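Local coordinates for NADH oxidoreductase (Mesorhizobium loti, PDB 3PI7), which probably binds NADPH and acts as an NAD(P)H-dependent oxidoreductase, perhaps a quinone reductase, built from a GroES-like domain and a Rossmann-fold domain, at residues 14-19 against 35-40; 9-14 against 80-85; 28-33 against 67-72; 59-64 against 118-123; 73-78 against 112-117. One frame throughout, in Å; residues are numbered along the deposited sequence.

All the other contacts touch interaction 1, the pairing of strands 10-16 and 37-43, which is partly buried and has a water-bridged outer face. Interaction 2 shares L14 with it and fastens strand 10-16 to the loop at 80-85, in a buried setting where proline packing accompanies one backbone bond. Interactions 3 and 4 both involve helix 63-69 and its approach: 3 pairs buried leucine-isoleucine packing with a buried lysine, while 4 is wholly buried and turns on an indole. Interaction 5, at the surface, is different in kind: it is polar, with a direct amide bond and bridging waters.

Interaction 1: residues 14-19 against 35-40; sequences LLLVGD and PYLEQG. With K (potassium ion), chain G.
Strands 14-16 and 37-40 run antiparallel, their axes 4.3 Å apart at closest and at 134° to each other, with L15 and E38 as the hydrogen-bonded pair flanked by the non-hydrogen-bonded pairs L14-Q39 and L16-L37. L15 N gives its hydrogen to E38 O (2.8 Å) and E38 N returns one to L15 O (2.9 Å). Beyond the last pair, V17 N still reaches Y36 O, approaching from well above the carbonyl plane, not on a lone pair. L14, L16, L37 and Q39 point to one face, the three leucines buried and Q39 at the exposed end. L16 and L37 lie side by side and point the same way, meeting through their CD2 methyls at 4.0 Å. On the other face, CB of L15 sits by E38 O and its CD1 passes over G40 CA. V17 CG1, anti to the backbone N (chi1 166°), rests on P35 O, whereas CG2 turns along the backbone of L37 and meets E38 CG at 4.0 Å. A second water joins G18 N to Y36 O, besides the one at E38. Past the strand, D19 O binds potassium at 2.7 Å, together with Y21 O. L14, L16 and L37 thus join the apolar core under helices 63-69 and 327-338, while the other face mixes buried L15 with exposed E38, whose OE2 is bridged by water to L16 O.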
# COMPACT_ATOMS: atom_id res chain seq x y z
N LEU A 14 32.30 19.65 -4.50
CA LEU A 14 31.02 20.39 -4.41
C LEU A 14 30.44 20.03 -3.07
O LEU A 14 29.97 18.89 -2.88
CB LEU A 14 30.06 20.04 -5.56
CG LEU A 14 30.64 20.20 -6.97
CD1 LEU A 14 29.60 19.84 -8.00
CD2 LEU A 14 31.17 21.64 -7.20
N LEU A 15 30.60 20.94 -2.10
CA LEU A 15 30.27 20.70 -0.71
C LEU A 15 28.86 21.06 -0.33
O LEU A 15 28.38 22.14 -0.68
CB LEU A 15 31.21 21.50 0.18
CG LEU A 15 32.67 21.42 -0.18
CD1 LEU A 15 33.47 22.40 0.65
CD2 LEU A 15 33.20 20.00 -0.03
N LEU A 16 28.24 20.20 0.46
CA LEU A 16 26.88 20.44 0.96
C LEU A 16 26.84 21.68 1.84
O LEU A 16 27.65 21.82 2.76
CB LEU A 16 26.39 19.24 1.75
CG LEU A 16 26.12 18.02 0.93
CD1 LEU A 16 26.16 16.80 1.80
CD2 LEU A 16 24.81 18.14 0.14
N VAL A 17 25.87 22.56 1.56
CA VAL A 17 25.67 23.78 2.34
C VAL A 17 24.69 23.45 3.46
O VAL A 17 24.79 23.98 4.57
CB VAL A 17 25.16 24.90 1.39
CG1 VAL A 17 24.60 26.10 2.13
CG2 VAL A 17 26.26 25.32 0.44
N GLY A 18 23.74 22.57 3.14
CA GLY A 18 22.71 22.14 4.08
C GLY A 18 23.16 21.01 4.97
O GLY A 18 24.08 20.26 4.63
N ASP A 19 22.54 20.91 6.13
CA ASP A 19 22.77 19.84 7.09
C ASP A 19 21.46 19.09 7.32
O ASP A 19 20.38 19.70 7.27
CB ASP A 19 23.33 20.41 8.40
CG ASP A 19 24.00 19.34 9.23
OD1 ASP A 19 24.86 18.62 8.69
OD2 ASP A 19 23.62 19.18 10.41
N PRO A 35 22.18 27.39 -3.46
CA PRO A 35 21.59 27.24 -2.12
C PRO A 35 22.05 25.95 -1.42
O PRO A 35 22.02 25.85 -0.19
CB PRO A 35 20.08 27.10 -2.41
CG PRO A 35 19.88 27.53 -3.83
CD PRO A 35 21.16 27.24 -4.52
N TYR A 36 22.52 24.98 -2.21
CA TYR A 36 22.76 23.61 -1.74
C TYR A 36 24.18 23.17 -1.76
O TYR A 36 24.54 22.25 -1.02
CB TYR A 36 21.97 22.63 -2.63
CG TYR A 36 20.54 23.05 -2.81
CD1 TYR A 36 19.68 23.14 -1.72
CD2 TYR A 36 20.05 23.44 -4.06
CE1 TYR A 36 18.37 23.59 -1.87
CE2 TYR A 36 18.75 23.91 -4.22
CZ TYR A 36 17.91 23.98 -3.12
OH TYR A 36 16.62 24.41 -3.27
N LEU A 37 25.00 23.76 -2.66
CA LEU A 37 26.37 23.31 -2.81
C LEU A 37 27.27 24.48 -3.02
O LEU A 37 26.86 25.49 -3.61
CB LEU A 37 26.47 22.37 -4.02
CG LEU A 37 25.75 21.01 -3.94
CD1 LEU A 37 25.79 20.31 -5.26
CD2 LEU A 37 26.39 20.13 -2.89
N GLU A 38 28.50 24.35 -2.54
CA GLU A 38 29.52 25.36 -2.76
C GLU A 38 30.78 24.66 -3.20
O GLU A 38 31.11 23.58 -2.69
CB GLU A 38 29.78 26.21 -1.51
CG GLU A 38 30.22 25.45 -0.28
CD GLU A 38 30.66 26.33 0.88
OE1 GLU A 38 31.20 27.43 0.61
OE2 GLU A 38 30.48 25.93 2.04
N GLN A 39 31.45 25.26 -4.18
CA GLN A 39 32.70 24.70 -4.65
C GLN A 39 33.74 25.07 -3.61
O GLN A 39 33.80 26.22 -3.18
CB GLN A 39 33.05 25.24 -6.05
CG GLN A 39 34.32 24.58 -6.60
CD GLN A 39 34.80 25.22 -7.87
OE1 GLN A 39 34.02 25.52 -8.78
NE2 GLN A 39 36.11 25.43 -7.95
N GLY A 40 34.52 24.10 -3.18
CA GLY A 40 35.55 24.40 -2.19
C GLY A 40 36.75 23.50 -2.34
O GLY A 40 36.73 22.56 -3.13
K K G . 18.47 20.88 8.71
O HOH W 1 29.64 23.78 3.21
O HOH W 2 22.82 21.13 0.81
O HOH W 3 19.87 19.74 10.67

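Interaction 2: residues 9-14 against 80-85; sequences SEMKAL and GRPAGF
M11 is the first residue of strand 10-14 to meet the loop, through the far end of its side chain: the CE methyl of this selenomethionine comes to 4.0 Å from P82 CG. Its CG stands between the backbone N and the carbonyl carbon (chi1 62°), and the extended chain beyond carries CE to the proline, which it crosses at about a right angle. With A13 the strand turns inward again, its CB pressing on the same proline ring at 3.7 Å from CG and a little farther from CB. The P82 ring thus lies against two alternate residues of the strand, with W117 and I42 also touching it. The loop runs along strand 10-16, bonded to it through its backbone, both here and farther on, where L16 pairs with G80 and R81; it belongs to the connection that leads from helix 63-69 to strand 86-94 of the GroES-like fold. At L14 the contact passes from side chains to backbone. L14 O receives A83 N at 3.2 Å, the donor lying nearly along the C=O axis (173° at the oxygen), and also a CA-H...O contact from P82 CA at 3.2 Å. The L14 side chain is directed to helix 327-338, where it touches L327, A330 and I331.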
# COMPACT_ATOMS: atom_id res chain seq x y z
N SER A 9 46.82 15.89 -0.65
CA SER A 9 46.21 16.04 0.65
C SER A 9 45.03 17.02 0.56
O SER A 9 44.26 17.10 1.50
CB SER A 9 47.23 16.48 1.69
OG SER A 9 47.86 17.69 1.34
N GLU A 10 44.88 17.74 -0.56
CA GLU A 10 43.79 18.69 -0.76
C GLU A 10 43.08 18.38 -2.06
O GLU A 10 43.71 17.90 -3.01
CB GLU A 10 44.37 20.11 -0.75
CG GLU A 10 43.36 21.24 -0.75
CD GLU A 10 43.97 22.58 -0.39
OE1 GLU A 10 44.67 22.65 0.64
OE2 GLU A 10 43.76 23.55 -1.15
N MSE A 11 41.80 18.69 -2.14
CA MSE A 11 41.04 18.45 -3.38
C MSE A 11 39.92 19.46 -3.57
O MSE A 11 39.48 20.09 -2.61
CB MSE A 11 40.43 17.04 -3.35
CG MSE A 11 39.41 16.86 -2.17
SE MSE A 11 38.54 15.20 -2.27
CE MSE A 11 37.24 15.49 -0.95
N LYS A 12 39.46 19.61 -4.81
CA LYS A 12 38.29 20.43 -5.06
C LYS A 12 37.07 19.51 -4.98
O LYS A 12 37.18 18.31 -5.26
CB LYS A 12 38.34 21.21 -6.38
CG LYS A 12 38.55 20.44 -7.67
CD LYS A 12 38.58 21.42 -8.85
CE LYS A 12 38.39 20.78 -10.21
NZ LYS A 12 39.54 19.93 -10.60
N ALA A 13 35.93 20.06 -4.54
CA ALA A 13 34.71 19.29 -4.36
C ALA A 13 33.52 20.21 -4.32
O ALA A 13 33.71 21.42 -4.16
CB ALA A 13 34.79 18.49 -3.05
N LEU A 14 32.30 19.65 -4.50
CA LEU A 14 31.02 20.39 -4.41
C LEU A 14 30.44 20.03 -3.07
O LEU A 14 29.97 18.89 -2.88
CB LEU A 14 30.06 20.04 -5.56
CG LEU A 14 30.64 20.20 -6.97
CD1 LEU A 14 29.60 19.84 -8.00
CD2 LEU A 14 31.17 21.64 -7.20
N GLY A 80 29.19 20.38 4.62
CA GLY A 80 30.60 20.49 4.30
C GLY A 80 31.19 19.28 3.60
O GLY A 80 32.38 19.29 3.28
N ARG A 81 30.40 18.21 3.42
CA ARG A 81 30.89 17.05 2.70
C ARG A 81 30.51 17.15 1.25
O ARG A 81 29.46 17.69 0.93
CB ARG A 81 30.32 15.73 3.28
CG ARG A 81 30.64 15.54 4.73
CD ARG A 81 32.13 15.42 5.00
NE ARG A 81 32.31 15.24 6.44
CZ ARG A 81 32.21 14.06 7.05
NH1 ARG A 81 31.98 12.95 6.35
NH2 ARG A 81 32.29 13.97 8.37
N PRO A 82 31.33 16.57 0.37
CA PRO A 82 30.94 16.50 -1.04
C PRO A 82 29.73 15.60 -1.21
O PRO A 82 29.61 14.54 -0.57
CB PRO A 82 32.16 15.80 -1.69
CG PRO A 82 33.30 16.06 -0.75
CD PRO A 82 32.64 15.92 0.59
N ALA A 83 28.81 16.06 -2.04
CA ALA A 83 27.61 15.29 -2.42
C ALA A 83 28.00 14.34 -3.60
O ALA A 83 29.15 14.34 -4.02
CB ALA A 83 26.51 16.27 -2.83
N GLY A 84 27.03 13.57 -4.10
CA GLY A 84 27.24 12.68 -5.23
C GLY A 84 27.23 11.24 -4.79
O GLY A 84 28.05 10.81 -3.97
N PHE A 85 26.29 10.48 -5.31
CA PHE A 85 26.17 9.10 -4.86
C PHE A 85 26.95 8.11 -5.69
O PHE A 85 27.23 7.04 -5.16
CB PHE A 85 24.70 8.68 -4.84
CG PHE A 85 23.91 9.25 -3.69
CD1 PHE A 85 24.38 9.13 -2.38
CD2 PHE A 85 22.69 9.87 -3.90
CE1 PHE A 85 23.67 9.70 -1.32
CE2 PHE A 85 21.95 10.39 -2.83
CZ PHE A 85 22.46 10.32 -1.55

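Interaction 3: residues 28-33 against 67-72; sequences SALEAM and AFIKGQ
L30 and I69 meet through their terminal methyls, CD1 to CD1 at 3.9 Å, the two side chains crossing at about a right angle. The selenium of M33 approaches the same I69 methyl more loosely, at 4.4 Å. I69 holds CG1 between its backbone N and carbonyl carbon (chi1 69°), which sends the extended arm out from the helix end to both partners. Next to this apolar patch lies K70, whose chain bends at its last two torsions. Its CE comes within 3.1 Å of A29 O, while NZ and E31 OE1 form only a long salt bridge of 3.9 Å. The ammonium is anchored chiefly by the preceding loop, with a hydrogen bond to G27 O and a weak one to S26 O. A methionine in place of K70 would probably leave the G27 carbonyl without its donor and E31 OE1 without a nearby positive charge. The other carboxylate oxygen, OE2 of E31, is bonded to Y36 OH, which helps to fix the acid beside the lysine. Farther out, helix 327-338 backs L30 and M33, and L16 of strand 10-16 also packs against I69. Q72 ties its amide to S26 and G27, drawing the same loop toward the helix end. That end is a Schellman motif: G71 takes positive phi (72°), with Q72 N bonded to A67 O at 2.8 Å and G71 N to F68 O at 3.0 Å, so the helix ends where K70 and Q72 hold the loop at S26 and G27, just before 28-33.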
# COMPACT_ATOMS: atom_id res chain seq x y z
N SER A 28 11.16 18.82 -6.64
CA SER A 28 12.23 18.08 -7.27
C SER A 28 13.05 18.83 -8.33
O SER A 28 14.10 18.34 -8.71
CB SER A 28 11.64 16.81 -7.89
OG SER A 28 10.69 17.16 -8.89
N ALA A 29 12.58 20.00 -8.79
CA ALA A 29 13.31 20.81 -9.77
C ALA A 29 14.54 21.43 -9.13
O ALA A 29 14.49 21.87 -7.98
CB ALA A 29 12.40 21.90 -10.34
N LEU A 30 15.65 21.42 -9.84
CA LEU A 30 16.88 22.04 -9.36
C LEU A 30 17.03 23.34 -10.11
O LEU A 30 17.45 23.35 -11.27
CB LEU A 30 18.10 21.13 -9.52
CG LEU A 30 19.38 21.67 -8.87
CD1 LEU A 30 19.30 21.63 -7.34
CD2 LEU A 30 20.58 20.94 -9.39
N GLU A 31 16.57 24.39 -9.47
CA GLU A 31 16.53 25.74 -9.99
C GLU A 31 17.93 26.39 -9.96
O GLU A 31 18.25 27.21 -10.82
CB GLU A 31 15.48 26.57 -9.19
CG GLU A 31 15.78 26.89 -7.72
CD GLU A 31 15.86 25.79 -6.66
OE1 GLU A 31 15.64 24.60 -6.97
OE2 GLU A 31 16.15 26.14 -5.49
N ALA A 32 18.73 26.05 -8.95
CA ALA A 32 20.08 26.57 -8.73
C ALA A 32 20.87 25.62 -7.84
O ALA A 32 20.27 24.89 -7.03
CB ALA A 32 20.01 27.95 -8.09
N MSE A 33 22.22 25.65 -7.95
CA MSE A 33 23.07 24.82 -7.11
C MSE A 33 23.52 25.57 -5.86
O MSE A 33 23.73 24.95 -4.82
CB MSE A 33 24.32 24.38 -7.89
CG MSE A 33 24.00 23.50 -9.06
SE MSE A 33 24.06 21.68 -8.60
CE MSE A 33 25.93 21.27 -8.92
N ALA A 67 17.50 15.33 -4.88
CA ALA A 67 16.69 15.24 -3.66
C ALA A 67 17.59 15.32 -2.43
O ALA A 67 17.27 16.00 -1.45
CB ALA A 67 15.92 13.91 -3.65
N PHE A 68 18.74 14.61 -2.48
CA PHE A 68 19.63 14.59 -1.34
C PHE A 68 20.21 15.96 -1.00
O PHE A 68 20.23 16.31 0.18
CB PHE A 68 20.75 13.56 -1.57
CG PHE A 68 21.79 13.58 -0.49
CD1 PHE A 68 21.51 13.06 0.77
CD2 PHE A 68 23.05 14.14 -0.72
CE1 PHE A 68 22.49 13.04 1.77
CE2 PHE A 68 24.02 14.15 0.29
CZ PHE A 68 23.73 13.62 1.53
N ILE A 69 20.71 16.72 -2.00
CA ILE A 69 21.36 18.02 -1.70
C ILE A 69 20.31 19.03 -1.16
O ILE A 69 20.63 19.90 -0.33
CB ILE A 69 22.16 18.57 -2.91
CG1 ILE A 69 21.25 18.99 -4.09
CG2 ILE A 69 23.19 17.51 -3.37
CD1 ILE A 69 21.95 19.65 -5.26
N LYS A 70 19.05 18.82 -1.55
CA LYS A 70 17.93 19.65 -1.11
C LYS A 70 17.46 19.26 0.28
O LYS A 70 16.58 19.93 0.80
CB LYS A 70 16.79 19.54 -2.12
CG LYS A 70 17.09 20.29 -3.42
CD LYS A 70 16.04 19.99 -4.48
CE LYS A 70 15.61 21.26 -5.16
NZ LYS A 70 14.40 21.84 -4.52
N GLY A 71 18.03 18.20 0.86
CA GLY A 71 17.62 17.68 2.18
C GLY A 71 16.27 16.98 2.14
O GLY A 71 15.57 16.89 3.16
N GLN A 72 15.89 16.49 0.97
CA GLN A 72 14.61 15.87 0.64
C GLN A 72 14.72 14.37 0.33
O GLN A 72 13.77 13.77 -0.20
CB GLN A 72 13.98 16.61 -0.54
CG GLN A 72 13.56 18.02 -0.11
CD GLN A 72 13.18 18.96 -1.22
OE1 GLN A 72 13.15 20.17 -1.03
NE2 GLN A 72 12.90 18.46 -2.39

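Interaction 4: residues 59-64 against 118-123; sequences ASINPS and GSWAEY
The indole of W120 uses its N-H to hold a strand carbonyl: NE1 donates to S60 O at 3.1 Å, with an N-H...O angle of 163°. The oxygen lies at the ring edge, only 7° from the indole plane, though the donor is tilted 30° from the plane of the carbonyl. On one side of this bond A59 CB sits close to the edge at W120 CD1, 3.6 Å away; on the other, I61 comes to the benzo portion obliquely, its CG1 lying 3.7 Å from CZ2 and its CG2 also near. I61 and W120 cross at about a right angle. Three consecutive residues of the chain entering helix 63-69 thus meet a single side chain. W120 is the centre of an inverse gamma turn, and its CG is anti to the carbonyl carbon, with the ring reaching along 59-61. This joins the loop between strands 107-111 and 123-127 to strand 58-60 within the GroES-like domain. A leucine in place of W120 would probably leave the S60 carbonyl without its indole donor and open a gap beside I61. A59 CB also packs on S119, 3.4 Å from its O and 3.5 Å from OG, the hydroxyl itself being bonded to E86 O. The side chain of S60 turns the other way, to A144 O, while the backbone of W120 binds L14, and I347 and L37 pack against its ring.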
# COMPACT_ATOMS: atom_id res chain seq x y z
N ALA A 59 31.43 11.56 -12.46
CA ALA A 59 30.39 11.30 -11.47
C ALA A 59 29.04 11.52 -12.13
O ALA A 59 28.90 12.42 -12.94
CB ALA A 59 30.57 12.21 -10.25
N SER A 60 28.07 10.66 -11.84
CA SER A 60 26.72 10.83 -12.37
C SER A 60 25.95 11.83 -11.56
O SER A 60 26.27 12.09 -10.40
CB SER A 60 25.94 9.51 -12.32
OG SER A 60 26.40 8.50 -13.19
N ILE A 61 24.87 12.34 -12.15
CA ILE A 61 23.88 13.16 -11.46
C ILE A 61 22.56 12.43 -11.62
O ILE A 61 22.09 12.28 -12.76
CB ILE A 61 23.79 14.63 -11.90
CG1 ILE A 61 25.16 15.32 -11.86
CG2 ILE A 61 22.75 15.38 -11.01
CD1 ILE A 61 25.17 16.60 -12.68
N ASN A 62 21.99 11.95 -10.52
CA ASN A 62 20.72 11.24 -10.55
C ASN A 62 19.64 12.00 -9.80
O ASN A 62 19.98 12.78 -8.92
CB ASN A 62 20.88 9.86 -9.88
CG ASN A 62 21.77 8.93 -10.66
OD1 ASN A 62 21.52 8.63 -11.82
ND2 ASN A 62 22.87 8.54 -10.05
N PRO A 63 18.33 11.71 -10.01
CA PRO A 63 17.29 12.41 -9.22
C PRO A 63 17.54 12.27 -7.72
O PRO A 63 17.33 13.24 -6.99
CB PRO A 63 16.00 11.71 -9.66
CG PRO A 63 16.28 11.35 -11.08
CD PRO A 63 17.71 10.82 -11.02
N SER A 64 18.09 11.10 -7.26
CA SER A 64 18.41 10.92 -5.83
C SER A 64 19.44 11.97 -5.35
O SER A 64 19.35 12.41 -4.22
CB SER A 64 18.88 9.49 -5.53
OG SER A 64 19.96 9.10 -6.37
N GLY A 118 31.20 12.10 -0.96
CA GLY A 118 30.55 11.91 -2.25
C GLY A 118 31.40 11.92 -3.48
O GLY A 118 32.55 12.36 -3.46
N SER A 119 30.77 11.56 -4.60
CA SER A 119 31.50 11.48 -5.86
C SER A 119 31.73 12.85 -6.54
O SER A 119 32.43 12.87 -7.54
CB SER A 119 30.75 10.58 -6.82
OG SER A 119 29.46 11.09 -7.09
N TRP A 120 31.11 13.94 -6.08
CA TRP A 120 31.26 15.27 -6.73
C TRP A 120 32.48 15.97 -6.10
O TRP A 120 32.39 17.00 -5.43
CB TRP A 120 29.98 16.11 -6.61
CG TRP A 120 28.79 15.49 -7.28
CD1 TRP A 120 28.75 14.34 -8.03
CD2 TRP A 120 27.46 15.98 -7.24
NE1 TRP A 120 27.48 14.09 -8.44
CE2 TRP A 120 26.66 15.08 -7.98
CE3 TRP A 120 26.86 17.09 -6.64
CZ2 TRP A 120 25.29 15.27 -8.16
CZ3 TRP A 120 25.49 17.28 -6.83
CH2 TRP A 120 24.72 16.36 -7.53
N ALA A 121 33.62 15.32 -6.32
CA ALA A 121 34.88 15.61 -5.69
C ALA A 121 35.97 14.92 -6.44
O ALA A 121 35.71 13.96 -7.16
CB ALA A 121 34.84 15.07 -4.26
N GLU A 122 37.20 15.39 -6.28
CA GLU A 122 38.32 14.74 -6.93
C GLU A 122 38.55 13.33 -6.39
O GLU A 122 39.04 12.48 -7.13
CB GLU A 122 39.56 15.60 -6.80
CG GLU A 122 39.51 16.71 -7.83
CD GLU A 122 40.65 17.70 -7.81
OE1 GLU A 122 41.12 18.07 -6.71
OE2 GLU A 122 40.97 18.24 -8.90
N TYR A 123 38.24 13.10 -5.12
CA TYR A 123 38.37 11.83 -4.41
C TYR A 123 37.11 11.57 -3.62
O TYR A 123 36.63 12.47 -2.91
CB TYR A 123 39.59 11.83 -3.46
CG TYR A 123 40.88 12.03 -4.23
CD1 TYR A 123 41.30 13.31 -4.60
CD2 TYR A 123 41.61 10.94 -4.69
CE1 TYR A 123 42.39 13.50 -5.44
CE2 TYR A 123 42.72 11.12 -5.51
CZ TYR A 123 43.12 12.40 -5.87
OH TYR A 123 44.18 12.59 -6.70

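Interaction 5: residues 73-78 against 112-117; sequences YGQPRV and TGLSNW. With GOL (glycerol), chain B; PO4 (phosphate ion), chain E.
A type II' turn that starts at T112 brings G113 O to the amide of Q75. T112 places OG1 toward G84 O and near the glycerol carbon C3, and its own O accepts S115 N to close the turn. G113 O then receives Q75 NE2 at 2.9 Å, the donor standing 35° out of the carbonyl plane; the positive phi of G113 (51°) suits a residue without a side chain. L114 follows, its CD2 methyl lying against the amide of Q75 at 3.5 Å from CD, with CG of the glutamine close by. Q75 reaches across because its chain is fully extended, with CG anti to the backbone N (chi1 -176°). S115 turns its hydroxyl back to the backbone, accepting W117 N in an ST turn at 3.1 Å. N116 then meets V78: the CG2 methyl of the valine lies about equally far, 3.5 Å, from CG, OD1 and ND2 of the asparagine. OD1 of N116 also takes hydrogen bonds from two waters. One accepts from Q75 NE2 and donates to P76 O, and the other accepts from V78 N, so that the asparagine is linked through water to Q75, P76 and V78. N116 N donates to O3 of a glycerol, probably left from crystallisation, at 2.9 Å. On the far side R77 presents its guanidinium edge to a phosphate, probably also from the crystallisation liquor, and donates to D19 O. Two loops of the GroES-like domain thus meet at the surface through a direct amide bond and two waters, with the glycerol bound mainly by 112-117 and by P82 and G84.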
# COMPACT_ATOMS: atom_id res chain seq x y z
N TYR A 73 15.86 13.77 0.64
CA TYR A 73 16.08 12.35 0.39
C TYR A 73 15.98 11.56 1.71
O TYR A 73 15.81 12.15 2.77
CB TYR A 73 17.45 12.16 -0.29
CG TYR A 73 17.66 10.78 -0.87
CD1 TYR A 73 16.88 10.33 -1.94
CD2 TYR A 73 18.70 9.96 -0.42
CE1 TYR A 73 17.08 9.07 -2.49
CE2 TYR A 73 18.89 8.69 -0.96
CZ TYR A 73 18.09 8.26 -2.01
OH TYR A 73 18.26 7.01 -2.56
N GLY A 74 16.03 10.24 1.64
CA GLY A 74 15.95 9.40 2.83
C GLY A 74 17.27 9.18 3.53
O GLY A 74 17.43 8.20 4.25
N GLN A 75 18.21 10.12 3.35
CA GLN A 75 19.52 10.09 3.97
C GLN A 75 19.88 11.51 4.34
O GLN A 75 19.65 12.39 3.53
CB GLN A 75 20.52 9.50 2.96
CG GLN A 75 21.93 9.30 3.48
CD GLN A 75 22.80 8.76 2.38
OE1 GLN A 75 22.37 7.95 1.56
NE2 GLN A 75 24.04 9.19 2.35
N PRO A 76 20.34 11.80 5.57
CA PRO A 76 20.61 13.20 5.91
C PRO A 76 21.93 13.70 5.32
O PRO A 76 22.88 12.95 5.10
CB PRO A 76 20.66 13.17 7.44
CG PRO A 76 21.21 11.82 7.76
CD PRO A 76 20.66 10.90 6.69
N ARG A 77 21.99 15.00 5.10
CA ARG A 77 23.18 15.68 4.62
C ARG A 77 24.16 15.87 5.76
O ARG A 77 23.74 16.12 6.89
CB ARG A 77 22.76 17.08 4.10
CG ARG A 77 21.93 17.02 2.82
CD ARG A 77 21.30 18.38 2.51
NE ARG A 77 20.50 18.91 3.63
CZ ARG A 77 19.74 20.00 3.56
NH1 ARG A 77 19.64 20.66 2.42
NH2 ARG A 77 19.10 20.44 4.63
N VAL A 78 25.45 15.81 5.46
CA VAL A 78 26.47 16.19 6.43
C VAL A 78 27.07 17.48 5.84
O VAL A 78 27.73 17.42 4.81
CB VAL A 78 27.54 15.10 6.73
CG1 VAL A 78 28.59 15.62 7.72
CG2 VAL A 78 26.87 13.85 7.29
N THR A 112 28.72 5.73 -3.19
CA THR A 112 29.27 6.23 -1.93
C THR A 112 28.41 5.90 -0.73
O THR A 112 28.93 5.86 0.39
CB THR A 112 29.51 7.74 -2.04
OG1 THR A 112 28.27 8.37 -2.37
CG2 THR A 112 30.50 8.08 -3.11
N GLY A 113 27.12 5.63 -0.97
CA GLY A 113 26.16 5.25 0.06
C GLY A 113 26.17 6.18 1.25
O GLY A 113 25.91 7.37 1.10
N LEU A 114 26.54 5.66 2.40
CA LEU A 114 26.58 6.41 3.65
C LEU A 114 27.99 6.85 4.02
O LEU A 114 28.24 7.22 5.17
CB LEU A 114 26.02 5.56 4.80
CG LEU A 114 24.60 5.02 4.64
CD1 LEU A 114 24.27 4.09 5.82
CD2 LEU A 114 23.60 6.14 4.61
N SER A 115 28.93 6.81 3.07
CA SER A 115 30.32 7.20 3.43
C SER A 115 30.45 8.68 3.83
O SER A 115 31.35 9.05 4.59
CB SER A 115 31.26 6.95 2.25
OG SER A 115 31.09 7.97 1.27
N ASN A 116 29.54 9.52 3.30
CA ASN A 116 29.55 10.96 3.52
C ASN A 116 30.84 11.61 2.93
O ASN A 116 31.26 12.67 3.39
CB ASN A 116 29.35 11.30 5.00
CG ASN A 116 27.91 11.09 5.41
OD1 ASN A 116 26.99 11.52 4.69
ND2 ASN A 116 27.68 10.49 6.58
N TRP A 117 31.35 11.01 1.85
CA TRP A 117 32.44 11.51 0.99
C TRP A 117 32.02 11.21 -0.42
O TRP A 117 32.38 10.17 -0.98
CB TRP A 117 33.80 10.88 1.34
CG TRP A 117 34.25 11.28 2.70
CD1 TRP A 117 34.19 10.54 3.84
CD2 TRP A 117 34.68 12.59 3.09
NE1 TRP A 117 34.64 11.27 4.91
CE2 TRP A 117 34.91 12.55 4.48
CE3 TRP A 117 34.93 13.78 2.39
CZ2 TRP A 117 35.38 13.65 5.19
CZ3 TRP A 117 35.39 14.88 3.10
CH2 TRP A 117 35.61 14.81 4.48
C1 GOL B . 27.11 12.09 1.11
O1 GOL B . 27.56 13.35 0.78
C2 GOL B . 27.01 11.14 -0.07
O2 GOL B . 27.32 11.86 -1.27
C3 GOL B . 27.90 10.01 0.35
O3 GOL B . 27.25 9.42 1.55
P PO4 E . 17.61 23.53 5.77
O1 PO4 E . 16.05 23.62 6.18
O2 PO4 E . 18.26 24.97 5.80
O3 PO4 E . 17.68 23.01 4.30
O4 PO4 E . 18.30 22.57 6.85
O HOH W 4 24.45 10.79 4.70
O HOH W 5 26.69 14.04 3.47